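Local coordinates for CLIP-associating protein (Drosophila melanogaster, PDB 4G3A), which tracks microtubule plus ends and stabilises dynamic microtubules, serving spindle formation, kinetochore attachment and poleward flux, and is represented by its N-terminal TOG-like domain, at residues Thr33-Ser36 and Ser41-Cys44; Asp52-Trp57 and Leu70-Glu75; Glu75-Leu80 and Gln111-Asp116. One frame throughout, in Å; residues are numbered along the deposited sequence.

Contact 1: residues Thr33-Ser36 and Ser41-Cys44; sequences TFLS and SIVC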
ATOM      1  N   THR A  33      -0.172  16.231 -13.295  1.00 51.72           N
ATOM      2  CA  THR A  33       0.600  16.495 -14.503  1.00 53.23           C
ATOM      3  C   THR A  33       1.828  17.342 -14.192  1.00 49.26           C
ATOM      4  O   THR A  33       2.932  17.047 -14.648  1.00 51.13           O
ATOM      5  CB  THR A  33      -0.244  17.216 -15.558  1.00 56.34           C
ATOM      6  OG1 THR A  33      -1.282  16.339 -16.015  1.00 61.55           O
ATOM      7  CG2 THR A  33       0.621  17.633 -16.739  1.00 58.83           C
ATOM      8  N   PHE A  34       1.626  18.392 -13.409  1.00 46.43           N
ATOM      9  CA  PHE A  34       2.700  19.308 -13.049  1.00 38.81           C
ATOM     10  C   PHE A  34       3.829  18.579 -12.329  1.00 42.20           C
ATOM     11  O   PHE A  34       4.989  18.677 -12.720  1.00 46.64           O
ATOM     12  CB  PHE A  34       2.154  20.431 -12.162  1.00 42.09           C
ATOM     13  CG  PHE A  34       3.196  21.421 -11.725  1.00 45.06           C
ATOM     14  CD1 PHE A  34       3.417  22.580 -12.456  1.00 45.11           C
ATOM     15  CD2 PHE A  34       3.953  21.196 -10.585  1.00 48.00           C
ATOM     16  CE1 PHE A  34       4.378  23.500 -12.059  1.00 49.45           C
ATOM     17  CE2 PHE A  34       4.916  22.108 -10.180  1.00 45.55           C
ATOM     18  CZ  PHE A  34       5.124  23.265 -10.917  1.00 51.68           C
ATOM     19  N   LEU A  35       3.479  17.851 -11.270  1.00 42.21           N
ATOM     20  CA  LEU A  35       4.463  17.135 -10.462  1.00 40.33           C
ATOM     21  C   LEU A  35       5.137  16.003 -11.232  1.00 46.45           C
ATOM     22  O   LEU A  35       6.255  15.597 -10.901  1.00 44.63           O
ATOM     23  CB  LEU A  35       3.800  16.567  -9.201  1.00 37.25           C
ATOM     24  CG  LEU A  35       3.259  17.592  -8.202  1.00 42.04           C
ATOM     25  CD1 LEU A  35       2.577  16.884  -7.052  1.00 46.21           C
ATOM     26  CD2 LEU A  35       4.367  18.487  -7.688  1.00 39.35           C
ATOM     27  N   SER A  36       4.455  15.476 -12.247  1.00 41.63           N
ATOM     28  CA  SER A  36       4.996  14.349 -13.004  1.00 51.76           C
ATOM     29  C   SER A  36       6.158  14.760 -13.909  1.00 55.36           C
ATOM     30  O   SER A  36       7.057  13.967 -14.191  1.00 57.74           O
ATOM     31  CB  SER A  36       3.895  13.684 -13.827  1.00 54.64           C
ATOM     32  OG  SER A  36       2.907  13.126 -12.975  1.00 53.80           O
ATOM     33  N   SER A  41       9.319  22.693 -11.377  1.00 59.23           N
ATOM     34  CA  SER A  41       9.952  22.835 -10.066  1.00 65.60           C
ATOM     35  C   SER A  41       8.929  22.717  -8.942  1.00 57.90           C
ATOM     36  O   SER A  41       7.785  23.135  -9.102  1.00 58.60           O
ATOM     37  CB  SER A  41      10.664  24.186  -9.972  1.00 72.12           C
ATOM     38  OG  SER A  41      11.083  24.457  -8.648  1.00 74.51           O
ATOM     39  N   ILE A  42       9.338  22.143  -7.811  1.00 57.31           N
ATOM     40  CA  ILE A  42       8.457  22.061  -6.647  1.00 55.25           C
ATOM     41  C   ILE A  42       8.806  23.101  -5.592  1.00 59.05           C
ATOM     42  O   ILE A  42       8.474  22.942  -4.413  1.00 56.53           O
ATOM     43  CB  ILE A  42       8.416  20.664  -5.989  1.00 52.02           C
ATOM     44  CG1 ILE A  42       9.821  20.149  -5.708  1.00 48.69           C
ATOM     45  CG2 ILE A  42       7.655  19.678  -6.856  1.00 60.78           C
ATOM     46  CD1 ILE A  42       9.885  19.068  -4.684  1.00 51.48           C
ATOM     47  N   VAL A  43       9.488  24.163  -6.012  1.00 58.26           N
ATOM     48  CA  VAL A  43       9.674  25.300  -5.130  1.00 63.87           C
ATOM     49  C   VAL A  43       8.292  25.782  -4.708  1.00 63.76           C
ATOM     50  O   VAL A  43       7.379  25.849  -5.523  1.00 61.13           O
ATOM     51  CB  VAL A  43      10.412  26.460  -5.824  1.00 68.94           C
ATOM     52  CG1 VAL A  43      10.384  27.703  -4.949  1.00 69.86           C
ATOM     53  CG2 VAL A  43      11.848  26.066  -6.138  1.00 71.34           C
ATOM     54  N   CYS A  44       8.137  26.087  -3.428  1.00 65.03           N
ATOM     55  CA  CYS A  44       6.919  26.712  -2.931  1.00 65.45           C
ATOM     56  C   CYS A  44       7.219  27.367  -1.587  1.00 71.92           C
ATOM     57  O   CYS A  44       8.346  27.305  -1.095  1.00 74.51           O
ATOM     58  CB  CYS A  44       5.770  25.701  -2.810  1.00 62.60           C
ATOM     59  SG  CYS A  44       6.030  24.355  -1.621  1.00 57.91           S
TER

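Contact 2: residues Asp52-Trp57 and Leu70-Glu75; sequences DGLMPW and LEAFSE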
ATOM      1  N   ASP A  52      -1.225  19.489   3.514  1.00 58.90           N
ATOM      2  CA  ASP A  52      -2.477  19.784   4.194  1.00 59.33           C
ATOM      3  C   ASP A  52      -3.609  19.891   3.179  1.00 58.76           C
ATOM      4  O   ASP A  52      -4.717  19.413   3.423  1.00 60.43           O
ATOM      5  CB  ASP A  52      -2.366  21.080   5.001  1.00 66.29           C
ATOM      6  CG  ASP A  52      -1.301  21.011   6.087  1.00 67.13           C
ATOM      7  OD1 ASP A  52      -0.942  19.891   6.511  1.00 65.75           O
ATOM      8  OD2 ASP A  52      -0.827  22.084   6.517  1.00 68.16           O
ATOM      9  N   GLY A  53      -3.320  20.511   2.039  1.00 58.15           N
ATOM     10  CA  GLY A  53      -4.317  20.704   0.999  1.00 51.61           C
ATOM     11  C   GLY A  53      -4.798  19.405   0.377  1.00 48.40           C
ATOM     12  O   GLY A  53      -5.971  19.269   0.029  1.00 42.27           O
ATOM     13  N   LEU A  54      -3.890  18.447   0.226  1.00 39.61           N
ATOM     14  CA  LEU A  54      -4.229  17.176  -0.399  1.00 42.89           C
ATOM     15  C   LEU A  54      -5.127  16.329   0.508  1.00 50.98           C
ATOM     16  O   LEU A  54      -5.870  15.466   0.037  1.00 52.83           O
ATOM     17  CB  LEU A  54      -2.953  16.396  -0.739  1.00 40.35           C
ATOM     18  CG  LEU A  54      -2.092  16.954  -1.870  1.00 42.08           C
ATOM     19  CD1 LEU A  54      -0.752  16.246  -1.923  1.00 38.95           C
ATOM     20  CD2 LEU A  54      -2.819  16.832  -3.198  1.00 37.49           C
HETATM   21  N   MSE A  55      -5.050  16.584   1.809  1.00 49.32           N
HETATM   22  CA  MSE A  55      -5.695  15.728   2.804  1.00 48.35           C
HETATM   23  C   MSE A  55      -7.219  15.625   2.663  1.00 49.76           C
HETATM   24  O   MSE A  55      -7.763  14.524   2.703  1.00 51.65           O
HETATM   25  CB  MSE A  55      -5.278  16.129   4.221  1.00 47.87           C
HETATM   26  CG  MSE A  55      -3.821  15.818   4.524  1.00 47.88           C
HETATM   27 SE   MSE A  55      -3.406  13.915   4.265  1.00 59.93          SE
HETATM   28  CE  MSE A  55      -4.833  13.193   5.380  1.00 57.38           C
ATOM     29  N   PRO A  56      -7.913  16.766   2.497  1.00 50.38           N
ATOM     30  CA  PRO A  56      -9.360  16.689   2.249  1.00 52.02           C
ATOM     31  C   PRO A  56      -9.710  15.942   0.958  1.00 52.02           C
ATOM     32  O   PRO A  56     -10.779  15.343   0.871  1.00 54.89           O
ATOM     33  CB  PRO A  56      -9.774  18.162   2.147  1.00 55.28           C
ATOM     34  CG  PRO A  56      -8.767  18.883   2.967  1.00 54.33           C
ATOM     35  CD  PRO A  56      -7.471  18.148   2.756  1.00 49.47           C
ATOM     36  N   TRP A  57      -8.831  15.994  -0.036  1.00 46.90           N
ATOM     37  CA  TRP A  57      -9.049  15.257  -1.273  1.00 41.27           C
ATOM     38  C   TRP A  57      -8.929  13.755  -0.976  1.00 44.70           C
ATOM     39  O   TRP A  57      -9.780  12.946  -1.353  1.00 41.20           O
ATOM     40  CB  TRP A  57      -7.993  15.650  -2.309  1.00 44.46           C
ATOM     41  CG  TRP A  57      -8.130  17.044  -2.880  1.00 50.02           C
ATOM     42  CD1 TRP A  57      -8.962  18.037  -2.448  1.00 54.87           C
ATOM     43  CD2 TRP A  57      -7.406  17.583  -3.996  1.00 51.25           C
ATOM     44  NE1 TRP A  57      -8.797  19.165  -3.226  1.00 53.00           N
ATOM     45  CE2 TRP A  57      -7.851  18.911  -4.184  1.00 49.92           C
ATOM     46  CE3 TRP A  57      -6.425  17.073  -4.856  1.00 46.33           C
ATOM     47  CZ2 TRP A  57      -7.351  19.729  -5.193  1.00 48.78           C
ATOM     48  CZ3 TRP A  57      -5.929  17.889  -5.859  1.00 49.68           C
ATOM     49  CH2 TRP A  57      -6.390  19.204  -6.017  1.00 46.93           C
ATOM     50  N   LEU A  70      -3.724  10.643  -4.264  1.00 35.92           N
ATOM     51  CA  LEU A  70      -2.799   9.507  -4.120  1.00 33.91           C
ATOM     52  C   LEU A  70      -1.687   9.586  -5.169  1.00 32.19           C
ATOM     53  O   LEU A  70      -0.506   9.461  -4.859  1.00 32.26           O
ATOM     54  CB  LEU A  70      -3.543   8.178  -4.268  1.00 30.87           C
ATOM     55  CG  LEU A  70      -4.519   7.787  -3.158  1.00 29.65           C
ATOM     56  CD1 LEU A  70      -5.410   6.647  -3.609  1.00 35.45           C
ATOM     57  CD2 LEU A  70      -3.765   7.412  -1.887  1.00 29.47           C
ATOM     58  N   GLU A  71      -2.079   9.811  -6.416  1.00 32.89           N
ATOM     59  CA  GLU A  71      -1.120  10.040  -7.486  1.00 36.93           C
ATOM     60  C   GLU A  71      -0.232  11.251  -7.192  1.00 36.25           C
ATOM     61  O   GLU A  71       0.965  11.239  -7.485  1.00 32.18           O
ATOM     62  CB  GLU A  71      -1.857  10.218  -8.815  1.00 38.68           C
ATOM     63  CG  GLU A  71      -2.557   8.942  -9.291  1.00 39.43           C
ATOM     64  CD  GLU A  71      -3.363   9.140 -10.570  1.00 49.56           C
ATOM     65  OE1 GLU A  71      -4.544   8.741 -10.589  1.00 54.98           O
ATOM     66  OE2 GLU A  71      -2.825   9.693 -11.552  1.00 52.67           O
ATOM     67  N   ALA A  72      -0.815  12.288  -6.596  1.00 32.34           N
ATOM     68  CA  ALA A  72      -0.050  13.482  -6.264  1.00 35.97           C
ATOM     69  C   ALA A  72       0.971  13.138  -5.199  1.00 39.06           C
ATOM     70  O   ALA A  72       2.126  13.562  -5.278  1.00 35.24           O
ATOM     71  CB  ALA A  72      -0.962  14.600  -5.785  1.00 36.69           C
ATOM     72  N   PHE A  73       0.542  12.373  -4.196  1.00 30.06           N
ATOM     73  CA  PHE A  73       1.453  11.962  -3.146  1.00 30.87           C
ATOM     74  C   PHE A  73       2.562  11.099  -3.754  1.00 28.49           C
ATOM     75  O   PHE A  73       3.727  11.239  -3.398  1.00 30.73           O
ATOM     76  CB  PHE A  73       0.711  11.226  -2.017  1.00 30.09           C
ATOM     77  CG  PHE A  73       0.040  12.148  -1.016  1.00 34.52           C
ATOM     78  CD1 PHE A  73       0.762  13.146  -0.378  1.00 30.91           C
ATOM     79  CD2 PHE A  73      -1.299  11.991  -0.692  1.00 39.79           C
ATOM     80  CE1 PHE A  73       0.157  13.992   0.550  1.00 38.24           C
ATOM     81  CE2 PHE A  73      -1.918  12.838   0.234  1.00 37.69           C
ATOM     82  CZ  PHE A  73      -1.187  13.839   0.854  1.00 37.54           C
ATOM     83  N   SER A  74       2.209  10.199  -4.665  1.00 30.78           N
ATOM     84  CA  SER A  74       3.236   9.389  -5.313  1.00 33.26           C
ATOM     85  C   SER A  74       4.302  10.278  -5.966  1.00 33.41           C
ATOM     86  O   SER A  74       5.504  10.010  -5.853  1.00 34.71           O
ATOM     87  CB  SER A  74       2.618   8.428  -6.332  1.00 31.89           C
ATOM     88  OG  SER A  74       2.180   7.233  -5.699  1.00 33.21           O
ATOM     89  N   GLU A  75       3.866  11.343  -6.638  1.00 35.55           N
ATOM     90  CA  GLU A  75       4.812  12.245  -7.302  1.00 33.56           C
ATOM     91  C   GLU A  75       5.700  13.001  -6.308  1.00 32.56           C
ATOM     92  O   GLU A  75       6.899  13.144  -6.534  1.00 35.84           O
ATOM     93  CB  GLU A  75       4.084  13.211  -8.249  1.00 32.18           C
ATOM     94  CG  GLU A  75       3.406  12.504  -9.409  1.00 37.81           C
ATOM     95  CD  GLU A  75       4.348  11.570 -10.158  1.00 42.70           C
ATOM     96  OE1 GLU A  75       5.513  11.960 -10.414  1.00 45.72           O
ATOM     97  OE2 GLU A  75       3.926  10.439 -10.485  1.00 43.50           O
TER

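Contact 3: residues Glu75-Leu80 and Gln111-Asp116; sequences ELIKRL and QLLLRD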
ATOM      1  N   GLU A  75       3.866  11.343  -6.638  1.00 35.55           N
ATOM      2  CA  GLU A  75       4.812  12.245  -7.302  1.00 33.56           C
ATOM      3  C   GLU A  75       5.700  13.001  -6.308  1.00 32.56           C
ATOM      4  O   GLU A  75       6.899  13.144  -6.534  1.00 35.84           O
ATOM      5  CB  GLU A  75       4.084  13.211  -8.249  1.00 32.18           C
ATOM      6  CG  GLU A  75       3.406  12.504  -9.409  1.00 37.81           C
ATOM      7  CD  GLU A  75       4.348  11.570 -10.158  1.00 42.70           C
ATOM      8  OE1 GLU A  75       5.513  11.960 -10.414  1.00 45.72           O
ATOM      9  OE2 GLU A  75       3.926  10.439 -10.485  1.00 43.50           O
ATOM     10  N   LEU A  76       5.121  13.457  -5.201  1.00 29.46           N
ATOM     11  CA  LEU A  76       5.908  14.080  -4.130  1.00 32.13           C
ATOM     12  C   LEU A  76       6.911  13.098  -3.525  1.00 37.78           C
ATOM     13  O   LEU A  76       8.059  13.458  -3.241  1.00 33.80           O
ATOM     14  CB  LEU A  76       4.996  14.629  -3.026  1.00 30.69           C
ATOM     15  CG  LEU A  76       4.068  15.782  -3.419  1.00 39.60           C
ATOM     16  CD1 LEU A  76       3.003  16.012  -2.354  1.00 37.83           C
ATOM     17  CD2 LEU A  76       4.866  17.055  -3.669  1.00 39.58           C
ATOM     18  N   ILE A  77       6.474  11.853  -3.327  1.00 36.44           N
ATOM     19  CA  ILE A  77       7.367  10.826  -2.810  1.00 28.80           C
ATOM     20  C   ILE A  77       8.550  10.664  -3.754  1.00 34.75           C
ATOM     21  O   ILE A  77       9.695  10.621  -3.316  1.00 36.95           O
ATOM     22  CB  ILE A  77       6.650   9.472  -2.664  1.00 33.67           C
ATOM     23  CG1 ILE A  77       5.659   9.515  -1.504  1.00 32.63           C
ATOM     24  CG2 ILE A  77       7.650   8.348  -2.443  1.00 31.79           C
ATOM     25  CD1 ILE A  77       4.592   8.468  -1.632  1.00 33.40           C
ATOM     26  N   LYS A  78       8.269  10.563  -5.051  1.00 31.68           N
ATOM     27  CA  LYS A  78       9.331  10.412  -6.041  1.00 36.58           C
ATOM     28  C   LYS A  78      10.308  11.585  -6.018  1.00 39.37           C
ATOM     29  O   LYS A  78      11.517  11.388  -6.109  1.00 39.34           O
ATOM     30  CB  LYS A  78       8.747  10.242  -7.439  1.00 36.89           C
ATOM     31  CG  LYS A  78       8.000   8.948  -7.629  1.00 44.16           C
ATOM     32  CD  LYS A  78       7.322   8.935  -8.971  1.00 46.97           C
ATOM     33  CE  LYS A  78       6.209   7.917  -9.000  1.00 47.08           C
ATOM     34  NZ  LYS A  78       5.524   7.966 -10.318  1.00 47.32           N
ATOM     35  N   ARG A  79       9.787  12.801  -5.880  1.00 38.02           N
ATOM     36  CA  ARG A  79      10.637  13.992  -5.851  1.00 43.83           C
ATOM     37  C   ARG A  79      11.331  14.185  -4.510  1.00 47.56           C
ATOM     38  O   ARG A  79      12.465  14.663  -4.461  1.00 49.61           O
ATOM     39  CB  ARG A  79       9.823  15.253  -6.143  1.00 39.20           C
ATOM     40  CG  ARG A  79       9.277  15.344  -7.537  1.00 48.80           C
ATOM     41  CD  ARG A  79       8.591  16.665  -7.709  1.00 53.22           C
ATOM     42  NE  ARG A  79       8.155  16.871  -9.082  1.00 56.19           N
ATOM     43  CZ  ARG A  79       8.767  17.670  -9.949  1.00 50.03           C
ATOM     44  NH1 ARG A  79       9.850  18.354  -9.590  1.00 47.68           N
ATOM     45  NH2 ARG A  79       8.289  17.784 -11.177  1.00 45.13           N
ATOM     46  N   LEU A  80      10.640  13.838  -3.427  1.00 41.14           N
ATOM     47  CA  LEU A  80      11.125  14.143  -2.079  1.00 42.46           C
ATOM     48  C   LEU A  80      11.971  13.037  -1.466  1.00 49.28           C
ATOM     49  O   LEU A  80      12.820  13.297  -0.614  1.00 56.12           O
ATOM     50  CB  LEU A  80       9.956  14.452  -1.148  1.00 36.98           C
ATOM     51  CG  LEU A  80       9.612  15.925  -0.950  1.00 45.25           C
ATOM     52  CD1 LEU A  80       9.561  16.639  -2.281  1.00 47.79           C
ATOM     53  CD2 LEU A  80       8.301  16.066  -0.202  1.00 39.72           C
ATOM     54  N   GLN A 111      -2.045   1.193  -3.659  1.00 27.73           N
ATOM     55  CA  GLN A 111      -0.983   0.188  -3.588  1.00 25.05           C
ATOM     56  C   GLN A 111       0.290   0.779  -4.197  1.00 28.45           C
ATOM     57  O   GLN A 111       1.398   0.588  -3.698  1.00 28.06           O
ATOM     58  CB  GLN A 111      -1.399  -1.080  -4.342  1.00 29.08           C
ATOM     59  CG  GLN A 111      -2.390  -1.990  -3.593  1.00 28.53           C
ATOM     60  CD  GLN A 111      -1.713  -2.874  -2.561  1.00 29.73           C
ATOM     61  OE1 GLN A 111      -0.585  -2.602  -2.130  1.00 25.76           O
ATOM     62  NE2 GLN A 111      -2.400  -3.936  -2.146  1.00 27.12           N
ATOM     63  N   LEU A 112       0.122   1.530  -5.277  1.00 26.22           N
ATOM     64  CA  LEU A 112       1.275   2.119  -5.948  1.00 30.55           C
ATOM     65  C   LEU A 112       1.968   3.164  -5.054  1.00 25.43           C
ATOM     66  O   LEU A 112       3.191   3.215  -4.991  1.00 31.83           O
ATOM     67  CB  LEU A 112       0.870   2.691  -7.315  1.00 31.97           C
ATOM     68  CG  LEU A 112       1.945   3.350  -8.185  1.00 40.73           C
ATOM     69  CD1 LEU A 112       3.260   2.574  -8.185  1.00 41.20           C
ATOM     70  CD2 LEU A 112       1.425   3.540  -9.605  1.00 48.45           C
ATOM     71  N   LEU A 113       1.193   3.979  -4.347  1.00 28.69           N
ATOM     72  CA  LEU A 113       1.762   4.903  -3.363  1.00 23.51           C
ATOM     73  C   LEU A 113       2.613   4.158  -2.333  1.00 28.36           C
ATOM     74  O   LEU A 113       3.711   4.612  -1.963  1.00 26.06           O
ATOM     75  CB  LEU A 113       0.647   5.700  -2.649  1.00 24.54           C
ATOM     76  CG  LEU A 113       1.087   6.784  -1.656  1.00 27.53           C
ATOM     77  CD1 LEU A 113      -0.015   7.879  -1.432  1.00 23.16           C
ATOM     78  CD2 LEU A 113       1.531   6.183  -0.324  1.00 31.49           C
ATOM     79  N   LEU A 114       2.105   3.019  -1.859  1.00 30.63           N
ATOM     80  CA  LEU A 114       2.855   2.207  -0.903  1.00 23.58           C
ATOM     81  C   LEU A 114       4.164   1.693  -1.514  1.00 24.66           C
ATOM     82  O   LEU A 114       5.212   1.757  -0.885  1.00 21.54           O
ATOM     83  CB  LEU A 114       2.011   1.036  -0.370  1.00 27.20           C
ATOM     84  CG  LEU A 114       0.756   1.417   0.424  1.00 24.07           C
ATOM     85  CD1 LEU A 114      -0.034   0.163   0.790  1.00 22.94           C
ATOM     86  CD2 LEU A 114       1.126   2.213   1.663  1.00 23.52           C
ATOM     87  N   ARG A 115       4.116   1.191  -2.741  1.00 27.90           N
ATOM     88  CA  ARG A 115       5.349   0.734  -3.385  1.00 28.43           C
ATOM     89  C   ARG A 115       6.333   1.896  -3.595  1.00 32.58           C
ATOM     90  O   ARG A 115       7.548   1.734  -3.454  1.00 30.31           O
ATOM     91  CB  ARG A 115       5.037   0.006  -4.697  1.00 23.42           C
ATOM     92  CG  ARG A 115       4.260  -1.306  -4.485  1.00 29.18           C
ATOM     93  CD  ARG A 115       4.334  -2.225  -5.712  1.00 33.43           C
ATOM     94  NE  ARG A 115       3.695  -1.640  -6.889  1.00 36.67           N
ATOM     95  CZ  ARG A 115       2.397  -1.752  -7.160  1.00 43.17           C
ATOM     96  NH1 ARG A 115       1.599  -2.418  -6.335  1.00 38.79           N
ATOM     97  NH2 ARG A 115       1.890  -1.200  -8.251  1.00 38.06           N
ATOM     98  N   ASP A 116       5.801   3.073  -3.918  1.00 29.29           N
ATOM     99  CA  ASP A 116       6.642   4.251  -4.124  1.00 29.81           C
ATOM    100  C   ASP A 116       7.372   4.655  -2.842  1.00 24.42           C
ATOM    101  O   ASP A 116       8.548   5.013  -2.882  1.00 26.32           O
ATOM    102  CB  ASP A 116       5.834   5.423  -4.698  1.00 30.38           C
ATOM    103  CG  ASP A 116       5.427   5.206  -6.153  1.00 35.29           C
ATOM    104  OD1 ASP A 116       6.114   4.456  -6.887  1.00 35.48           O
ATOM    105  OD2 ASP A 116       4.411   5.793  -6.568  1.00 38.09           O
TER
HETATM  106  O   HOH W   1       3.796   6.108  -9.176  1.00 36.39           O

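Contact 1: residues Thr33-Ser36 and Ser41-Cys44
Phe34 and Leu35, on the last turn of helix 21-36, meet Ser41 and Ile42 in the loop that leads to helix 47-58, an interhelical turn of the HEAT-repeat array of this TOG-like domain. The polar side of the contact is an aromatic edge against a carbonyl: Ser41 O lies near the plane of the Phe34 ring, with CE2 and CZ each 3.2 Å from it. Ring hydrogens, slightly positive, thus face the oxygen. With CG anti to the backbone N (chi1 179°), the Phe34 ring reaches out to the loop. The apolar side is a meeting of methyls, where the Leu35 and Ile42 side chains cross at about a right angle. Among the neighbours, Leu9 of helix 9-18 packs on Phe34 and Leu35, while Arg79 of helix 63-80 touches Ile42 and donates through NE to Leu35 O. Within the loop, Ser41 OG accepts from Val43 N at 3.1 Å with an N-H...O angle of 166°, an ST turn that ties the hydroxyl back to the chain. The apolar closure is made by Leu35 CD2 and Ile42 CG2, 3.6 Å apart.

Contact 2: residues Asp52-Trp57 and Leu70-Glu75
The Phe73 ring receives Leu54 over one face, while the selenium of Met55 (a selenomethionine) approaches obliquely, near CZ. Both come from helix 47-58, which packs against helix 63-80 as the antiparallel helical hairpin of HEAT repeat 1 in this TOG-like domain; the local axes run at 148° and approach to 10.5 Å. On the covered face the contact is CH-pi: Leu54 CD1 stands 3.8 Å from the centroid of the Phe73 ring, 22° off the normal and displaced toward the rim on the CE1 side. Leu54 CB adds a second touch, lying 3.5 Å from Phe73 CZ, on the same side of the ring but out by its CZ rim. The two side chains reach toward each other from facing helices, and the phenyl turns to meet its partner although its CB does not aim straight at helix 47-58. The selenium makes a Met-aromatic contact, with Met55 SE 4.1 Å from Phe73 CZ. Met55 starts out away from helix 63-80, and the bend at chi2 (-57°) swings SE back beside the ring. Val91 of helix 88-98 and Leu113 of helix 104-119 also touch Phe73, so the aromatic group belongs both to this hairpin and to the packing of the next repeat. Met55 likewise touches Thr90 and His94 of helix 88-98. The other branch of Leu54 serves a different neighbour: CD1 lies on the aromatic face and also touches Leu76, and CD2 turns to the small side chain of Ala72. The CA atoms of Leu54 and Ala72, 8.1 Å apart, are the nearest CA pair. Leu54 CD2 meets Ala72 CB at 3.9 Å.

Contact 3: residues Glu75-Leu80 and Gln111-Asp116
Ile77 and Lys78 carry helix 63-80 onto helix 104-119, its counterpart in the next HEAT repeat, with Glu75 one turn earlier taking hold of the lysine. Glu75 OE2 accepts a hydrogen bond from Lys78 NZ at 2.9 Å, part of a salt bridge, met on the syn side but 32° out of the carboxylate plane. Ile77 follows, pointing at the other helix with two branches: CG2, anti to the backbone N, lies 3.5 Å from Asp116 O, and CD1 reaches Leu113 CG at 3.9 Å. An alanine here is likely to open a gap between the helices, with Leu113 losing its partner and the Asp116 backbone its apolar cover. The extended Lys78 chain passes Asp116 at a slant, its CE 3.7 Å from Asp116 OD2; Lys78 NZ stays 4.5 Å from Asp116 OD2, beyond a salt bridge. One water spans the interval, accepting from Lys78 NZ and donating to Asp116 OD2, which also binds Ser74 OG. The local axes are nearly parallel, 8° apart and 9.8 Å at closest approach, as expected for equivalent helices of stacked repeats. Helix 47-58 packs on Leu76, helix 21-36 on Glu75 and Leu76, and helix 142-159 on Leu114 and Arg115.

Contact 1 is partly buried, near the start of the array, its centre about 23 Å from the centre of the chain; contacts 2 and 3 are buried, their centres about 15 and 10 Å from the centre of the chain. Helix 63-80 serves both of these: contact 2 closes its hairpin within a repeat by apolar and aromatic packing, whereas contact 3 joins successive repeats, its apolar base edged by charges and water. Contact 1 instead sets a carbonyl beside a ring edge and methyl against methyl at a helix-to-loop turn. Packing joins all three: Leu35 lies on Glu75, shared by contacts 2 and 3, and Ile42 touches Leu80.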